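PDB 6E7E: inclusion membrane protein A from Chlamydia trachomatis, which probably mediates the homotypic fusion of chlamydial inclusions as a SNARE-like inclusion membrane protein, represented by its soluble domain. Local coordinates for residues E112-L117 with T125-E130. The protein carries 2 engineered substitutions. Numbering follows the deposited sequence.
Engineered in segment 125-130: Ala126 (natural residue Val), Ala127 (natural residue Val).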
ATOM      1  N   GLU A 112     -12.807  -9.068 -14.059  1.00 12.34           N
ATOM      2  CA  GLU A 112     -14.106  -9.474 -14.655  1.00 13.37           C
ATOM      3  C   GLU A 112     -14.193  -8.936 -16.086  1.00 12.33           C
ATOM      4  O   GLU A 112     -14.802  -9.611 -16.926  1.00 13.97           O
ATOM      5  CB  GLU A 112     -15.279  -8.965 -13.813  1.00 30.00           C
ATOM      6  CG  GLU A 112     -15.355  -9.572 -12.421  1.00 30.00           C
ATOM      7  CD  GLU A 112     -15.767 -11.031 -12.446  1.00 30.00           C
ATOM      8  OE1 GLU A 112     -16.655 -11.386 -13.249  1.00 30.00           O
ATOM      9  OE2 GLU A 112     -15.204 -11.824 -11.661  1.00 30.00           O
ATOM     10  N   GLU A 113     -13.607  -7.895 -16.537  1.00 11.90           N
ATOM     11  CA  GLU A 113     -13.619  -7.516 -17.957  1.00 12.67           C
ATOM     12  C   GLU A 113     -12.856  -8.559 -18.776  1.00 11.65           C
ATOM     13  O   GLU A 113     -13.321  -8.937 -19.853  1.00 12.41           O
ATOM     14  CB  GLU A 113     -13.119  -6.103 -18.178  1.00 14.06           C
ATOM     15  CG  GLU A 113     -13.123  -5.692 -19.638  1.00 15.47           C
ATOM     16  CD  GLU A 113     -14.456  -5.646 -20.368  1.00 17.46           C
ATOM     17  OE1 GLU A 113     -15.515  -5.844 -19.726  1.00 17.38           O
ATOM     18  OE2 GLU A 113     -14.434  -5.371 -21.585  1.00 18.50           O
ATOM     19  N   VAL A 114     -11.712  -9.038 -18.313  1.00 11.11           N
ATOM     20  CA  VAL A 114     -10.981 -10.110 -19.013  1.00 11.65           C
ATOM     21  C   VAL A 114     -11.864 -11.341 -19.118  1.00 11.31           C
ATOM     22  O   VAL A 114     -11.914 -11.963 -20.184  1.00 12.53           O
ATOM     23  CB  VAL A 114      -9.694 -10.441 -18.256  1.00 13.82           C
ATOM     24  CG1 VAL A 114      -9.139 -11.790 -18.634  1.00 14.78           C
ATOM     25  CG2 VAL A 114      -8.669  -9.351 -18.455  1.00 14.65           C
ATOM     26  N   ARG A 115     -12.522 -11.716 -18.028  1.00 11.81           N
ATOM     27  CA  ARG A 115     -13.399 -12.919 -18.082  1.00 13.37           C
ATOM     28  C   ARG A 115     -14.518 -12.721 -19.118  1.00 14.34           C
ATOM     29  O   ARG A 115     -14.790 -13.655 -19.882  1.00 14.93           O
ATOM     30  CB  ARG A 115     -13.965 -13.272 -16.710  1.00 30.00           C
ATOM     31  CG  ARG A 115     -12.895 -13.716 -15.720  1.00 30.00           C
ATOM     32  CD  ARG A 115     -13.620 -13.965 -14.421  1.00 30.00           C
ATOM     33  NE  ARG A 115     -12.700 -14.395 -13.398  1.00 30.00           N
ATOM     34  CZ  ARG A 115     -12.487 -13.789 -12.251  1.00 30.00           C
ATOM     35  NH1 ARG A 115     -13.127 -12.674 -11.943  1.00 30.00           N
ATOM     36  NH2 ARG A 115     -11.560 -14.266 -11.440  1.00 30.00           N
ATOM     37  N   ARG A 116     -15.078 -11.536 -19.166  1.00 13.35           N
ATOM     38  CA  ARG A 116     -16.167 -11.193 -20.100  1.00 14.78           C
ATOM     39  C   ARG A 116     -15.649 -11.306 -21.531  1.00 14.30           C
ATOM     40  O   ARG A 116     -16.315 -11.935 -22.373  1.00 16.18           O
ATOM     41  CB  ARG A 116     -16.711  -9.790 -19.817  1.00 15.80           C
ATOM     42  CG  ARG A 116     -17.986  -9.439 -20.572  1.00 18.59           C
ATOM     43  CD  ARG A 116     -18.383  -7.982 -20.491  1.00 19.99           C
ATOM     44  NE  ARG A 116     -17.481  -7.175 -21.274  1.00 20.92           N
ATOM     45  CZ  ARG A 116     -17.474  -7.111 -22.599  1.00 23.45           C
ATOM     46  NH1 ARG A 116     -18.413  -7.720 -23.310  1.00 26.20           N
ATOM     47  NH2 ARG A 116     -16.564  -6.377 -23.211  1.00 23.19           N
ATOM     48  N   LEU A 117     -14.503 -10.707 -21.817  1.00 13.34           N
ATOM     49  CA  LEU A 117     -13.911 -10.776 -23.160  1.00 13.12           C
ATOM     50  C   LEU A 117     -13.635 -12.231 -23.553  1.00 13.22           C
ATOM     51  O   LEU A 117     -13.966 -12.637 -24.671  1.00 14.08           O
ATOM     52  CB  LEU A 117     -12.634  -9.966 -23.188  1.00 13.11           C
ATOM     53  CG  LEU A 117     -12.813  -8.462 -23.046  1.00 14.35           C
ATOM     54  CD1 LEU A 117     -11.469  -7.803 -22.818  1.00 15.31           C
ATOM     55  CD2 LEU A 117     -13.508  -7.856 -24.256  1.00 17.25           C
ATOM     56  N   THR A 125      -5.519  -8.794 -25.741  1.00 14.95           N
ATOM     57  CA  THR A 125      -4.201  -8.131 -25.924  1.00 16.71           C
ATOM     58  C   THR A 125      -4.181  -6.784 -25.190  1.00 15.04           C
ATOM     59  O   THR A 125      -3.237  -6.501 -24.432  1.00 14.90           O
ATOM     60  CB  THR A 125      -3.876  -7.959 -27.415  1.00 21.25           C
ATOM     61  OG1 THR A 125      -3.920  -9.259 -27.994  1.00 24.13           O
ATOM     62  CG2 THR A 125      -2.527  -7.332 -27.689  1.00 23.25           C
ATOM     63  N   ALA A 126      -5.174  -5.943 -25.444  1.00 15.96           N
ATOM     64  CA  ALA A 126      -5.231  -4.590 -24.859  1.00 16.37           C
ATOM     65  C   ALA A 126      -5.371  -4.703 -23.344  1.00 14.17           C
ATOM     66  O   ALA A 126      -4.733  -3.922 -22.609  1.00 13.71           O
ATOM     67  CB  ALA A 126      -6.364  -3.789 -25.434  1.00 17.81           C
ATOM     68  N   ALA A 127      -6.182  -5.629 -22.863  1.00 13.39           N
ATOM     69  CA  ALA A 127      -6.398  -5.782 -21.409  1.00 13.14           C
ATOM     70  C   ALA A 127      -5.093  -6.202 -20.742  1.00 10.69           C
ATOM     71  O   ALA A 127      -4.793  -5.712 -19.642  1.00 10.49           O
ATOM     72  CB  ALA A 127      -7.507  -6.767 -21.124  1.00 13.67           C
ATOM     73  N   ILE A 128      -4.374  -7.116 -21.363  1.00 11.10           N
ATOM     74  CA  ILE A 128      -3.104  -7.597 -20.785  1.00 10.35           C
ATOM     75  C   ILE A 128      -2.121  -6.423 -20.693  1.00 10.48           C
ATOM     76  O   ILE A 128      -1.430  -6.270 -19.681  1.00 10.53           O
ATOM     77  CB  ILE A 128      -2.555  -8.780 -21.582  1.00 11.25           C
ATOM     78  CG1 ILE A 128      -3.443 -10.006 -21.402  1.00 11.70           C
ATOM     79  CG2 ILE A 128      -1.103  -9.067 -21.214  1.00 12.79           C
ATOM     80  CD1 ILE A 128      -3.197 -11.087 -22.424  1.00 13.40           C
ATOM     81  N   GLU A 129      -2.049  -5.601 -21.730  1.00 11.81           N
ATOM     82  CA  GLU A 129      -1.128  -4.448 -21.738  1.00 12.43           C
ATOM     83  C   GLU A 129      -1.521  -3.464 -20.633  1.00 11.18           C
ATOM     84  O   GLU A 129      -0.630  -2.935 -19.958  1.00 11.51           O
ATOM     85  CB  GLU A 129      -1.170  -3.795 -23.113  1.00 14.00           C
ATOM     86  CG  GLU A 129      -0.405  -2.503 -23.173  1.00 16.75           C
ATOM     87  CD  GLU A 129       1.045  -2.661 -22.806  1.00 18.56           C
ATOM     88  OE1 GLU A 129       1.559  -3.811 -22.837  1.00 21.29           O
ATOM     89  OE2 GLU A 129       1.647  -1.635 -22.488  1.00 22.06           O
ATOM     90  N   GLU A 130      -2.814  -3.235 -20.443  1.00 11.09           N
ATOM     91  CA  GLU A 130      -3.259  -2.334 -19.374  1.00 11.08           C
ATOM     92  C   GLU A 130      -2.852  -2.911 -18.021  1.00  9.87           C
ATOM     93  O   GLU A 130      -2.390  -2.154 -17.140  1.00 10.65           O
ATOM     94  CB  GLU A 130      -4.758  -2.130 -19.461  1.00 13.39           C
ATOM     95  CG  GLU A 130      -5.247  -1.144 -18.442  1.00 16.28           C
ATOM     96  CD  GLU A 130      -6.708  -0.771 -18.560  1.00 21.58           C
ATOM     97  OE1 GLU A 130      -7.434  -1.475 -19.278  1.00 26.16           O
ATOM     98  OE2 GLU A 130      -7.113   0.236 -17.947  1.00 31.26           O
TER
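Val114 and Leu117 converge on the methyl of Ala127, an engineered residue (natural Val), where helix 110-119 and the start of helix 125-165 form an antiparallel helical hairpin at one end of the soluble domain. Val114 CG2 lies 3.9 Å from Ala127 CB, while Leu117 CD1 approaches the same methyl at 4.4 Å from the next turn. Val114 CG1 is anti to the backbone N (chi1 161°), which sets CG2 beside that N and turned to Ala127. The CA atoms of Val114 and Ala127 are 6.7 Å apart, and the segments bury just 85 Å², a small interface.

Further out, Leu46 of helix 44-57 touches both Val114 and Ile128, extending the apolar seam into the bundle, and Leu124 lies against Leu117. On helix 110-119, Arg116 grips Glu113 side-on: NE bonds to Glu113 OE1 at 2.8 Å and NH2 to Glu113 OE2 at 2.9 Å. Both are nearly straight, at 171° and 165°. Both oxygens are met syn, in or near the guanidinium plane, but the nitrogens stand out of the tilted carboxylate's plane. Arg115 NE forms a salt bridge with Glu38 of helix 4-38.

With no hydrogen bond or salt bridge between the segments, their direct association is apolar; neither ion pair described bridges them.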